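Local coordinates for protein translation initiation factor 6 (Methanocaldococcus jannaschii, PDB 1G61) that binds the 50S ribosomal subunit and prevents it from joining the 30S subunit to form the 70S initiation complex, at residues M3-F9 and A207-T213; G16-L20 and S57-S63; Y68-K74 and L95-K101; G151-V155 and T194-I200. All coordinates share one frame; numbering follows the deposited sequence.

Contact 1. Residues M3-F9 and A207-T213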
loop_
_atom_site.group_PDB
_atom_site.type_symbol
_atom_site.label_atom_id
_atom_site.label_comp_id
_atom_site.label_asym_id
_atom_site.label_seq_id
_atom_site.Cartn_x
_atom_site.Cartn_y
_atom_site.Cartn_z
ATOM N N MET A 3 7.814 -16.964 -0.634
ATOM C CA MET A 3 7.226 -15.764 -0.022
ATOM C C MET A 3 6.688 -14.726 -0.999
ATOM O O MET A 3 6.027 -13.771 -0.591
ATOM C CB MET A 3 8.281 -15.076 0.863
ATOM C CG MET A 3 8.664 -15.810 2.141
ATOM S SD MET A 3 10.179 -14.992 2.764
ATOM C CE MET A 3 11.555 -15.708 0.800
ATOM N N ILE A 4 6.940 -14.870 -2.289
ATOM C CA ILE A 4 6.484 -13.906 -3.277
ATOM C C ILE A 4 5.842 -14.610 -4.462
ATOM O O ILE A 4 6.436 -15.597 -4.933
ATOM C CB ILE A 4 7.686 -13.095 -3.826
ATOM C CG1 ILE A 4 8.482 -12.361 -2.737
ATOM C CG2 ILE A 4 7.216 -12.134 -4.904
ATOM C CD1 ILE A 4 9.417 -11.293 -3.292
ATOM N N ILE A 5 4.671 -14.160 -4.887
ATOM C CA ILE A 5 4.020 -14.716 -6.070
ATOM C C ILE A 5 3.836 -13.597 -7.058
ATOM O O ILE A 5 3.696 -12.423 -6.699
ATOM C CB ILE A 5 2.636 -15.356 -5.757
ATOM C CG1 ILE A 5 1.619 -14.270 -5.382
ATOM C CG2 ILE A 5 2.765 -16.420 -4.679
ATOM C CD1 ILE A 5 0.246 -14.824 -5.043
ATOM N N ARG A 6 3.900 -13.997 -8.303
ATOM C CA ARG A 6 3.482 -13.151 -9.414
ATOM C C ARG A 6 2.032 -13.316 -9.760
ATOM O O ARG A 6 1.582 -14.460 -9.897
ATOM C CB ARG A 6 4.222 -13.638 -10.664
ATOM C CG ARG A 6 5.532 -12.928 -10.864
ATOM C CD ARG A 6 6.088 -13.325 -12.242
ATOM N NE ARG A 6 7.463 -12.902 -12.432
ATOM C CZ ARG A 6 8.565 -13.601 -12.145
ATOM N NH1 ARG A 6 8.499 -14.811 -11.624
ATOM N NH2 ARG A 6 9.737 -13.063 -12.408
ATOM N N LYS A 7 1.283 -12.255 -9.954
ATOM C CA LYS A 7 -0.118 -12.369 -10.268
ATOM C C LYS A 7 -0.551 -11.282 -11.237
ATOM O O LYS A 7 -0.014 -10.164 -11.169
ATOM C CB LYS A 7 -1.032 -12.182 -9.038
ATOM C CG LYS A 7 -1.072 -13.298 -8.049
ATOM C CD LYS A 7 -1.766 -14.522 -8.622
ATOM C CE LYS A 7 -3.266 -14.248 -8.721
ATOM N NZ LYS A 7 -3.911 -15.401 -9.410
ATOM N N TYR A 8 -1.527 -11.614 -12.053
ATOM C CA TYR A 8 -2.371 -10.630 -12.686
ATOM C C TYR A 8 -3.731 -10.746 -11.995
ATOM O O TYR A 8 -4.131 -11.842 -11.594
ATOM C CB TYR A 8 -2.535 -10.877 -14.176
ATOM C CG TYR A 8 -1.271 -10.960 -14.966
ATOM C CD1 TYR A 8 -0.578 -12.154 -15.120
ATOM C CD2 TYR A 8 -0.755 -9.807 -15.555
ATOM C CE1 TYR A 8 0.597 -12.165 -15.862
ATOM C CE2 TYR A 8 0.411 -9.811 -16.296
ATOM C CZ TYR A 8 1.079 -11.009 -16.434
ATOM O OH TYR A 8 2.237 -11.061 -17.180
ATOM N N PHE A 9 -4.416 -9.635 -11.835
ATOM C CA PHE A 9 -5.796 -9.629 -11.332
ATOM C C PHE A 9 -6.734 -9.460 -12.530
ATOM O O PHE A 9 -6.844 -8.322 -13.037
ATOM C CB PHE A 9 -6.000 -8.491 -10.344
ATOM C CG PHE A 9 -5.363 -8.671 -8.984
ATOM C CD1 PHE A 9 -4.708 -9.861 -8.620
ATOM C CD2 PHE A 9 -5.447 -7.651 -8.048
ATOM C CE1 PHE A 9 -4.162 -10.009 -7.364
ATOM C CE2 PHE A 9 -4.872 -7.806 -6.792
ATOM C CZ PHE A 9 -4.231 -8.977 -6.458
ATOM N N ALA A 207 4.801 -11.090 -0.533
ATOM C CA ALA A 207 4.438 -10.036 -1.493
ATOM C C ALA A 207 3.691 -10.653 -2.676
ATOM O O ALA A 207 3.900 -11.818 -3.065
ATOM C CB ALA A 207 5.669 -9.315 -1.999
ATOM N N VAL A 208 2.823 -9.832 -3.266
ATOM C CA VAL A 208 2.178 -10.132 -4.557
ATOM C C VAL A 208 2.744 -9.115 -5.528
ATOM O O VAL A 208 2.562 -7.899 -5.312
ATOM C CB VAL A 208 0.650 -10.090 -4.479
ATOM C CG1 VAL A 208 0.030 -10.487 -5.819
ATOM C CG2 VAL A 208 0.152 -11.007 -3.372
ATOM N N VAL A 209 3.403 -9.573 -6.583
ATOM C CA VAL A 209 3.998 -8.642 -7.518
ATOM C C VAL A 209 3.309 -8.776 -8.873
ATOM O O VAL A 209 2.898 -9.906 -9.232
ATOM C CB VAL A 209 5.521 -8.876 -7.719
ATOM C CG1 VAL A 209 5.822 -10.178 -8.399
ATOM C CG2 VAL A 209 6.178 -7.768 -8.520
ATOM N N GLY A 210 3.221 -7.673 -9.616
ATOM C CA GLY A 210 2.545 -7.759 -10.898
ATOM C C GLY A 210 3.197 -8.817 -11.794
ATOM O O GLY A 210 4.426 -9.009 -11.805
ATOM N N GLY A 211 2.365 -9.498 -12.584
ATOM C CA GLY A 211 2.739 -10.642 -13.406
ATOM C C GLY A 211 3.836 -10.357 -14.418
ATOM O O GLY A 211 4.554 -11.291 -14.860
ATOM N N ASP A 212 4.052 -9.126 -14.883
ATOM C CA ASP A 212 5.078 -8.847 -15.863
ATOM C C ASP A 212 6.464 -8.651 -15.249
ATOM O O ASP A 212 7.437 -8.459 -15.951
ATOM C CB ASP A 212 4.713 -7.586 -16.649
ATOM C CG ASP A 212 3.445 -7.821 -17.475
ATOM O OD1 ASP A 212 3.298 -8.921 -18.070
ATOM O OD2 ASP A 212 2.636 -6.876 -17.546
ATOM N N THR A 213 6.534 -8.655 -13.915
ATOM C CA THR A 213 7.817 -8.460 -13.246
ATOM C C THR A 213 8.831 -9.494 -13.705
ATOM O O THR A 213 8.514 -10.695 -13.740
ATOM C CB THR A 213 7.578 -8.508 -11.721
ATOM O OG1 THR A 213 6.690 -7.429 -11.409
ATOM C CG2 THR A 213 8.850 -8.303 -10.923
#
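Ile4 to Lys7 pair in parallel with Ala207 to Gly210, so that the first strand of the chain becomes an edge strand beside the last; on its other side strand 207-210 runs antiparallel to strand 200-202. The backbone bonds include Val209 N to Ile5 O at 2.9 Å and Lys7 N to Val209 O. Ile4, Ala207, Arg6 and Val209 share the face under helix 215-225, while Ile5 and Val208 lie side by side on the other, against helix 34-44. Lys7 lays CB and CG against Val208 CG1, and its bent chain then carries the ammonium group away to salt bridges with Asp36 and Glu39.

Past the end of strand 207-210, the type I turn Gly210-Thr213 is held by side chains of the other segment. Arg6, extended from CG to NE, grips a single oxygen side-on: NE reaches Thr213 O at 2.8 Å and NH2 reaches the same Thr213 O at 3.0 Å, with that oxygen 6° from the guanidinium plane. Gly211 CA sits over a face of the Tyr8 ring, 3.7 Å from its centroid in a CH-pi contact. At the ring's edge, Tyr8 OH donates to Asp212 OD1 at 2.5 Å, meeting it from above the carboxylate plane, which is turned 69° from the ring. With an alanine in place of Asp212 the Tyr8 hydroxyl would probably lose this acceptor, and the ring would be freer to swing off Gly211. A pair formed by strands from near the two chain ends is the velcro closure that seals the five-part alpha-beta ring of IF6.

Contact 2. Residues G16-L20 and S57-S63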
loop_
_atom_site.group_PDB
_atom_site.type_symbol
_atom_site.label_atom_id
_atom_site.label_comp_id
_atom_site.label_asym_id
_atom_site.label_seq_id
_atom_site.Cartn_x
_atom_site.Cartn_y
_atom_site.Cartn_z
ATOM N N GLY A 16 -0.973 -2.906 -7.190
ATOM C CA GLY A 16 -0.986 -1.886 -6.145
ATOM C C GLY A 16 -2.064 -0.820 -6.336
ATOM O O GLY A 16 -2.455 -0.151 -5.373
ATOM N N VAL A 17 -2.547 -0.621 -7.588
ATOM C CA VAL A 17 -3.709 0.268 -7.775
ATOM C C VAL A 17 -4.977 -0.397 -7.292
ATOM O O VAL A 17 -5.931 0.229 -6.842
ATOM C CB VAL A 17 -3.816 0.605 -9.264
ATOM C CG1 VAL A 17 -5.153 1.212 -9.694
ATOM C CG2 VAL A 17 -2.680 1.577 -9.620
ATOM N N LEU A 18 -5.013 -1.737 -7.410
ATOM C CA LEU A 18 -6.209 -2.501 -7.149
ATOM C C LEU A 18 -6.348 -3.040 -5.724
ATOM O O LEU A 18 -7.393 -3.598 -5.385
ATOM C CB LEU A 18 -6.227 -3.727 -8.104
ATOM C CG LEU A 18 -6.380 -3.388 -9.599
ATOM C CD1 LEU A 18 -6.245 -4.674 -10.403
ATOM C CD2 LEU A 18 -7.749 -2.753 -9.868
ATOM N N ALA A 19 -5.324 -2.922 -4.889
ATOM C CA ALA A 19 -5.313 -3.584 -3.601
ATOM C C ALA A 19 -4.362 -2.937 -2.633
ATOM O O ALA A 19 -3.452 -2.244 -3.044
ATOM C CB ALA A 19 -4.819 -5.031 -3.786
ATOM N N LEU A 20 -4.608 -3.177 -1.344
ATOM C CA LEU A 20 -3.643 -2.751 -0.324
ATOM C C LEU A 20 -3.551 -3.886 0.700
ATOM O O LEU A 20 -4.513 -4.679 0.881
ATOM C CB LEU A 20 -3.950 -1.433 0.330
ATOM C CG LEU A 20 -5.207 -1.322 1.191
ATOM C CD1 LEU A 20 -5.070 -1.777 2.639
ATOM C CD2 LEU A 20 -5.578 0.158 1.263
ATOM N N SER A 57 -13.115 -0.152 -8.049
ATOM C CA SER A 57 -12.182 -1.217 -7.695
ATOM C C SER A 57 -10.754 -0.750 -7.467
ATOM O O SER A 57 -9.881 -1.597 -7.222
ATOM C CB SER A 57 -12.236 -2.374 -8.719
ATOM O OG SER A 57 -12.142 -1.771 -10.013
ATOM N N LEU A 58 -10.498 0.550 -7.536
ATOM C CA LEU A 58 -9.107 1.066 -7.417
ATOM C C LEU A 58 -8.737 1.257 -5.949
ATOM O O LEU A 58 -8.311 2.325 -5.479
ATOM C CB LEU A 58 -8.938 2.373 -8.151
ATOM C CG LEU A 58 -9.406 2.376 -9.602
ATOM C CD1 LEU A 58 -9.074 3.781 -10.163
ATOM C CD2 LEU A 58 -8.809 1.286 -10.451
ATOM N N VAL A 59 -8.877 0.151 -5.184
ATOM C CA VAL A 59 -8.768 0.213 -3.718
ATOM C C VAL A 59 -7.404 0.674 -3.240
ATOM O O VAL A 59 -7.266 1.450 -2.267
ATOM C CB VAL A 59 -9.080 -1.207 -3.139
ATOM C CG1 VAL A 59 -8.713 -1.222 -1.674
ATOM C CG2 VAL A 59 -10.532 -1.535 -3.438
ATOM N N GLY A 60 -6.332 0.249 -3.920
ATOM C CA GLY A 60 -4.969 0.584 -3.546
ATOM C C GLY A 60 -4.622 2.037 -3.818
ATOM O O GLY A 60 -3.757 2.626 -3.171
ATOM N N SER A 61 -5.311 2.646 -4.818
ATOM C CA SER A 61 -5.113 4.044 -5.104
ATOM C C SER A 61 -5.922 4.963 -4.187
ATOM O O SER A 61 -5.515 6.110 -3.982
ATOM C CB SER A 61 -5.455 4.379 -6.561
ATOM O OG SER A 61 -4.405 3.877 -7.407
ATOM N N LEU A 62 -7.037 4.439 -3.686
ATOM C CA LEU A 62 -7.962 5.306 -2.951
ATOM C C LEU A 62 -7.828 5.226 -1.445
ATOM O O LEU A 62 -8.350 6.089 -0.741
ATOM C CB LEU A 62 -9.411 4.928 -3.308
ATOM C CG LEU A 62 -9.853 5.264 -4.739
ATOM C CD1 LEU A 62 -11.211 4.601 -4.981
ATOM C CD2 LEU A 62 -9.893 6.777 -4.844
ATOM N N SER A 63 -7.158 4.217 -0.908
ATOM C CA SER A 63 -7.160 3.984 0.538
ATOM C C SER A 63 -5.773 3.593 0.999
ATOM O O SER A 63 -4.935 3.201 0.181
ATOM C CB SER A 63 -8.203 2.893 0.824
ATOM O OG SER A 63 -8.157 2.595 2.206
#
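In the inner part of the pentein (alpha-beta propeller) fold, Val17, near the end of the weakly bonded helix 15-18, offers its carbonyl to the first turn of helix 59-62. Val17 O accepts from Ser61 N at 3.2 Å, the donor standing 37° out of the carbonyl plane, and takes a second, weak and bent bond from Gly60 N. Leu58, at the N-cap position and the centre of an inverse gamma turn, turns the chain into this helix.

Gly60 makes the closeness possible. Its CA lies 3.2 Å from Gly16 O and equally near Ala19 O, in CA-H...O contacts; a beta carbon would collide with both oxygens. Leu18 O is buried here with no polar partner in the model, and Val59 CB packs against it.

Side chains close in around this backbone contact. Val17 and Leu58 lie alongside each other, pointing the same way, with Val17 CG1 3.7 Å from Leu58 CD2. The Val17 methyls also straddle Ser61 OG, whose hydrogen bond goes to Asn109. Leu18 CD2 rests on Ser57 O, and Leu18 also packs on Phe9 and Ile12. Leu20 has CG placed between its backbone N and carbonyl carbon (chi1 66°), which directs the branch at the far end of the helix: Leu20 CD2 settles 3.3 Å from Ser63 O.

Contact 3. Residues Y68-K74 and L95-K101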
loop_
_atom_site.group_PDB
_atom_site.type_symbol
_atom_site.label_atom_id
_atom_site.label_comp_id
_atom_site.label_asym_id
_atom_site.label_seq_id
_atom_site.Cartn_x
_atom_site.Cartn_y
_atom_site.Cartn_z
ATOM N N TYR A 68 -2.855 0.261 12.808
ATOM C CA TYR A 68 -3.605 1.171 13.684
ATOM C C TYR A 68 -4.787 1.853 13.010
ATOM O O TYR A 68 -5.749 2.174 13.729
ATOM C CB TYR A 68 -2.659 2.258 14.203
ATOM C CG TYR A 68 -1.551 1.696 15.095
ATOM C CD1 TYR A 68 -0.220 1.641 14.663
ATOM C CD2 TYR A 68 -1.833 1.235 16.371
ATOM C CE1 TYR A 68 0.808 1.149 15.451
ATOM C CE2 TYR A 68 -0.821 0.726 17.168
ATOM C CZ TYR A 68 0.490 0.676 16.713
ATOM O OH TYR A 68 1.444 0.175 17.568
ATOM N N GLY A 69 -4.707 2.094 11.698
ATOM C CA GLY A 69 -5.713 2.947 11.100
ATOM C C GLY A 69 -6.010 2.549 9.675
ATOM O O GLY A 69 -5.220 1.841 9.006
ATOM N N LEU A 70 -7.144 3.015 9.186
ATOM C CA LEU A 70 -7.574 2.833 7.795
ATOM C C LEU A 70 -8.074 4.177 7.315
ATOM O O LEU A 70 -9.016 4.713 7.930
ATOM C CB LEU A 70 -8.694 1.776 7.710
ATOM C CG LEU A 70 -9.396 1.657 6.313
ATOM C CD1 LEU A 70 -8.438 1.197 5.251
ATOM C CD2 LEU A 70 -10.608 0.763 6.446
ATOM N N LEU A 71 -7.479 4.679 6.245
ATOM C CA LEU A 71 -7.871 5.996 5.706
ATOM C C LEU A 71 -8.728 5.800 4.446
ATOM O O LEU A 71 -8.340 5.046 3.541
ATOM C CB LEU A 71 -6.655 6.828 5.330
ATOM C CG LEU A 71 -5.569 6.964 6.377
ATOM C CD1 LEU A 71 -4.437 7.859 5.855
ATOM C CD2 LEU A 71 -6.138 7.548 7.659
ATOM N N LEU A 72 -9.847 6.502 4.394
ATOM C CA LEU A 72 -10.772 6.379 3.260
ATOM C C LEU A 72 -11.004 7.780 2.705
ATOM O O LEU A 72 -11.016 8.754 3.461
ATOM C CB LEU A 72 -12.062 5.755 3.751
ATOM C CG LEU A 72 -11.931 4.299 4.195
ATOM C CD1 LEU A 72 -13.182 3.877 4.972
ATOM C CD2 LEU A 72 -11.706 3.387 2.995
ATOM N N PRO A 73 -11.253 7.894 1.400
ATOM C CA PRO A 73 -11.524 9.187 0.778
ATOM C C PRO A 73 -12.971 9.596 0.996
ATOM O O PRO A 73 -13.857 8.798 1.389
ATOM C CB PRO A 73 -11.241 8.882 -0.709
ATOM C CG PRO A 73 -11.754 7.474 -0.884
ATOM C CD PRO A 73 -11.270 6.794 0.400
ATOM N N LYS A 74 -13.234 10.899 0.696
ATOM C CA LYS A 74 -14.559 11.439 0.973
ATOM C C LYS A 74 -15.637 10.779 0.121
ATOM O O LYS A 74 -16.826 10.905 0.447
ATOM C CB LYS A 74 -14.564 12.965 0.770
ATOM C CG LYS A 74 -14.303 13.376 -0.682
ATOM C CD LYS A 74 -14.219 14.894 -0.797
ATOM C CE LYS A 74 -13.835 15.313 -2.210
ATOM N NZ LYS A 74 -14.195 16.733 -2.488
ATOM N N LEU A 95 -9.421 -0.689 14.381
ATOM C CA LEU A 95 -8.657 0.322 13.673
ATOM C C LEU A 95 -9.308 1.680 13.843
ATOM O O LEU A 95 -10.537 1.779 14.006
ATOM C CB LEU A 95 -8.631 0.073 12.164
ATOM C CG LEU A 95 -8.069 -1.281 11.708
ATOM C CD1 LEU A 95 -7.988 -1.344 10.191
ATOM C CD2 LEU A 95 -6.701 -1.521 12.282
ATOM N N ASN A 96 -8.491 2.722 13.702
ATOM C CA ASN A 96 -8.975 4.088 13.617
ATOM C C ASN A 96 -9.448 4.308 12.184
ATOM O O ASN A 96 -8.591 4.578 11.324
ATOM C CB ASN A 96 -7.859 5.071 13.969
ATOM C CG ASN A 96 -7.314 4.940 15.370
ATOM O OD1 ASN A 96 -8.069 4.732 16.321
ATOM N ND2 ASN A 96 -5.998 5.059 15.542
ATOM N N VAL A 97 -10.737 4.127 11.879
ATOM C CA VAL A 97 -11.224 4.319 10.514
ATOM C C VAL A 97 -11.509 5.811 10.323
ATOM O O VAL A 97 -12.331 6.387 11.017
ATOM C CB VAL A 97 -12.464 3.463 10.253
ATOM C CG1 VAL A 97 -12.981 3.676 8.827
ATOM C CG2 VAL A 97 -12.088 1.999 10.531
ATOM N N GLU A 98 -10.797 6.420 9.368
ATOM C CA GLU A 98 -10.813 7.893 9.256
ATOM C C GLU A 98 -11.069 8.299 7.829
ATOM O O GLU A 98 -10.355 7.810 6.919
ATOM C CB GLU A 98 -9.472 8.445 9.760
ATOM C CG GLU A 98 -9.229 9.899 9.446
ATOM C CD GLU A 98 -10.106 10.890 10.172
ATOM O OE1 GLU A 98 -10.961 10.469 10.988
ATOM O OE2 GLU A 98 -9.950 12.117 9.948
ATOM N N ILE A 99 -12.066 9.151 7.571
ATOM C CA ILE A 99 -12.269 9.714 6.242
ATOM C C ILE A 99 -11.418 10.982 6.156
ATOM O O ILE A 99 -11.577 11.935 6.948
ATOM C CB ILE A 99 -13.758 10.003 5.995
ATOM C CG1 ILE A 99 -14.586 8.697 6.087
ATOM C CG2 ILE A 99 -13.918 10.756 4.674
ATOM C CD1 ILE A 99 -16.089 8.902 5.987
ATOM N N ILE A 100 -10.496 10.967 5.193
ATOM C CA ILE A 100 -9.637 12.117 4.883
ATOM C C ILE A 100 -10.346 12.895 3.781
ATOM O O ILE A 100 -10.474 12.404 2.648
ATOM C CB ILE A 100 -8.253 11.637 4.426
ATOM C CG1 ILE A 100 -7.505 10.845 5.512
ATOM C CG2 ILE A 100 -7.452 12.833 3.919
ATOM C CD1 ILE A 100 -7.183 11.637 6.774
ATOM N N LYS A 101 -10.847 14.080 4.165
ATOM C CA LYS A 101 -11.731 14.802 3.263
ATOM C C LYS A 101 -11.003 15.693 2.291
ATOM O O LYS A 101 -11.344 16.849 2.011
ATOM C CB LYS A 101 -12.712 15.640 4.109
ATOM C CG LYS A 101 -13.614 14.758 4.954
ATOM C CD LYS A 101 -14.559 15.558 5.838
ATOM C CE LYS A 101 -15.328 14.673 6.804
ATOM N NZ LYS A 101 -16.172 15.476 7.757
HETATM O O HOH W 1 -10.932 12.430 -0.157
HETATM O O HOH W 2 -12.789 17.989 -0.152
#
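Tyr68 O receives Asn96 N at 2.8 Å in a nearly straight bond, 174° at the hydrogen, that lies in the carbonyl plane on a lone pair. From here the two strands run on in parallel, with Leu70 N held by Asn96 O and Leu72 N by Glu98 O. Farther along, Ile100 N bonds to Leu72 O at 2.9 Å. Asn96 O has a further donor in the hydroxyl of Ser134.

The pair is the strand-to-strand contact of a beta-alpha-beta unit, and the connecting helix 78-90 lies against the face of Leu70, Leu72 and Val97. On that face the side chains of Leu72 and Val97 cross at a slant, CD1 of Leu72 3.9 Å from CG1 of Val97, and Leu95 CD1 touches Leu70 CB. On the other face Leu71 leans on two residues of the next strand, its CD2 4.0 Å from Glu98 CB and its CB close to Ile100 CG1; helix 128-135 covers this side. With CG anti to the carbonyl carbon (chi1 -50°), Leu71 sets its branch against both. Past Pro73 the direct bonding gives way to water: one molecule accepts from Lys74 N and donates to Ile100 O, and a second joins Lys74 NZ to Lys101 O, 2.8 Å from that oxygen.

Contact 4. Residues G151-V155 and T194-I200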
loop_
_atom_site.group_PDB
_atom_site.type_symbol
_atom_site.label_atom_id
_atom_site.label_comp_id
_atom_site.label_asym_id
_atom_site.label_seq_id
_atom_site.Cartn_x
_atom_site.Cartn_y
_atom_site.Cartn_z
ATOM N N GLY A 151 2.931 7.124 -2.552
ATOM C CA GLY A 151 2.387 5.764 -2.471
ATOM C C GLY A 151 2.464 5.032 -3.770
ATOM O O GLY A 151 2.572 3.818 -3.791
ATOM N N SER A 152 2.432 5.714 -4.916
ATOM C CA SER A 152 2.582 5.052 -6.206
ATOM C C SER A 152 4.049 4.704 -6.465
ATOM O O SER A 152 4.306 3.793 -7.243
ATOM C CB SER A 152 2.121 5.948 -7.346
ATOM O OG SER A 152 0.732 6.277 -7.230
ATOM N N ASN A 153 4.981 5.441 -5.844
ATOM C CA ASN A 153 6.370 5.347 -6.238
ATOM C C ASN A 153 7.264 4.632 -5.247
ATOM O O ASN A 153 8.497 4.657 -5.373
ATOM C CB ASN A 153 6.868 6.777 -6.588
ATOM C CG ASN A 153 6.301 7.125 -7.945
ATOM O OD1 ASN A 153 6.789 6.580 -8.944
ATOM N ND2 ASN A 153 5.303 8.007 -7.979
ATOM N N ALA A 154 6.666 3.900 -4.311
ATOM C CA ALA A 154 7.434 3.055 -3.404
ATOM C C ALA A 154 6.498 2.033 -2.774
ATOM O O ALA A 154 5.292 2.216 -2.830
ATOM C CB ALA A 154 8.105 3.888 -2.303
ATOM N N VAL A 155 7.103 0.989 -2.245
ATOM C CA VAL A 155 6.458 -0.051 -1.471
ATOM C C VAL A 155 7.157 -0.063 -0.123
ATOM O O VAL A 155 8.402 -0.038 -0.056
ATOM C CB VAL A 155 6.624 -1.435 -2.134
ATOM C CG1 VAL A 155 6.058 -2.559 -1.261
ATOM C CG2 VAL A 155 5.986 -1.462 -3.498
ATOM N N THR A 194 8.296 2.305 -13.217
ATOM C CA THR A 194 9.041 2.938 -12.105
ATOM C C THR A 194 8.160 3.162 -10.881
ATOM O O THR A 194 8.667 3.287 -9.770
ATOM C CB THR A 194 9.635 4.292 -12.544
ATOM O OG1 THR A 194 8.577 5.094 -13.095
ATOM C CG2 THR A 194 10.676 4.087 -13.635
ATOM N N SER A 195 6.844 3.222 -11.089
ATOM C CA SER A 195 5.908 3.464 -9.986
ATOM C C SER A 195 5.666 2.126 -9.309
ATOM O O SER A 195 4.645 1.459 -9.486
ATOM C CB SER A 195 4.656 4.137 -10.557
ATOM O OG SER A 195 4.250 3.545 -11.780
ATOM N N VAL A 196 6.641 1.686 -8.497
ATOM C CA VAL A 196 6.566 0.302 -8.011
ATOM C C VAL A 196 5.425 0.113 -7.058
ATOM O O VAL A 196 4.931 -1.028 -6.914
ATOM C CB VAL A 196 7.918 -0.084 -7.348
ATOM C CG1 VAL A 196 8.996 -0.116 -8.447
ATOM C CG2 VAL A 196 8.289 0.823 -6.209
ATOM N N GLY A 197 4.947 1.165 -6.399
ATOM C CA GLY A 197 3.785 1.053 -5.517
ATOM C C GLY A 197 2.520 0.694 -6.308
ATOM O O GLY A 197 1.599 0.105 -5.753
ATOM N N ALA A 198 2.455 0.989 -7.584
ATOM C CA ALA A 198 1.317 0.604 -8.416
ATOM C C ALA A 198 1.398 -0.870 -8.771
ATOM O O ALA A 198 0.388 -1.409 -9.251
ATOM C CB ALA A 198 1.277 1.440 -9.702
ATOM N N CYS A 199 2.514 -1.549 -8.539
ATOM C CA CYS A 199 2.765 -2.883 -9.099
ATOM C C CYS A 199 2.846 -3.997 -8.065
ATOM O O CYS A 199 2.892 -5.179 -8.450
ATOM C CB CYS A 199 4.125 -2.886 -9.842
ATOM S SG CYS A 199 4.191 -1.702 -11.215
ATOM N N ILE A 200 2.892 -3.674 -6.791
ATOM C CA ILE A 200 3.242 -4.640 -5.741
ATOM C C ILE A 200 2.456 -4.327 -4.470
ATOM O O ILE A 200 2.306 -3.169 -4.111
ATOM C CB ILE A 200 4.720 -4.504 -5.371
ATOM C CG1 ILE A 200 5.666 -4.794 -6.559
ATOM C CG2 ILE A 200 5.066 -5.385 -4.172
ATOM C CD1 ILE A 200 7.088 -4.372 -6.323
HETATM O O HOH W 3 7.004 6.793 -11.683
#
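The carbonyl of Ser152 points into the turn of helical backbone at 196-198, where Gly197 N reaches Ser152 O at 2.8 Å and Ala198 N approaches it at 3.4 Å, both bonds weak and bent. Ser195, the centre of an inverse gamma turn, leads the chain into this turn. Gly197 brings the backbones together: its CA meets Gly151 O in a CA-H...O contact of 3.5 Å and also lies against Ala154 O, positions from which a beta carbon would clash.

Val155 supplies most of the apolar side-chain packing. Its CG2 touches both Val196 and Ile200, 3.6 Å from Val196 O and 3.8 Å from Ile200 CB, and the Val155 and Ile200 side chains meet at about a right angle. CG2 can reach both because it is placed anti to the Val155 carbonyl carbon, with CG1 anti to the backbone N (chi1 175°). Val196 CG2 packs 3.7 Å from Ala154 CA. At the other end Asn153 OD1 leans over Ser195 CA and accepts a hydrogen bond from a water, whose oxygen is 2.8 Å from Asn153 OD1; that water also hydrogen-bonds Thr194 OG1. Asn153 ND2 is held by Thr149 O. A carbonyl met by a glycine N-H and the next N-H, with the glycine CA close to two further carbonyl oxygens, recurs at Val17 and Gly60, consistent with the internal pseudosymmetry of the pentein fold.

Overall arrangement
Starting at the N terminus, strand 4-7 enters contact 1, which joins the first strand to the last, so its loop encloses the other three contacts. Within it, contact 2 closes a loop from 16-20 to 57-63, contact 3 a shorter one between the strands of a beta-alpha-beta unit, and contact 4 a third, from 151-155 to 194-200; these three follow in series and none cross. Contacts 2 and 4 join inner turns. Hydrogen bonds probably join neighbouring contacts: Ser63 OG to Leu71 O (2 and 3), Gly16 N to Ala198 O (2 and 4), and Gly210 N to Cys199 O (4 and 1). Phe9 packs on Leu18 between contacts 1 and 2. Contacts 1 and 3, centres about 27 Å apart, lie on opposite sides of the chain's centre.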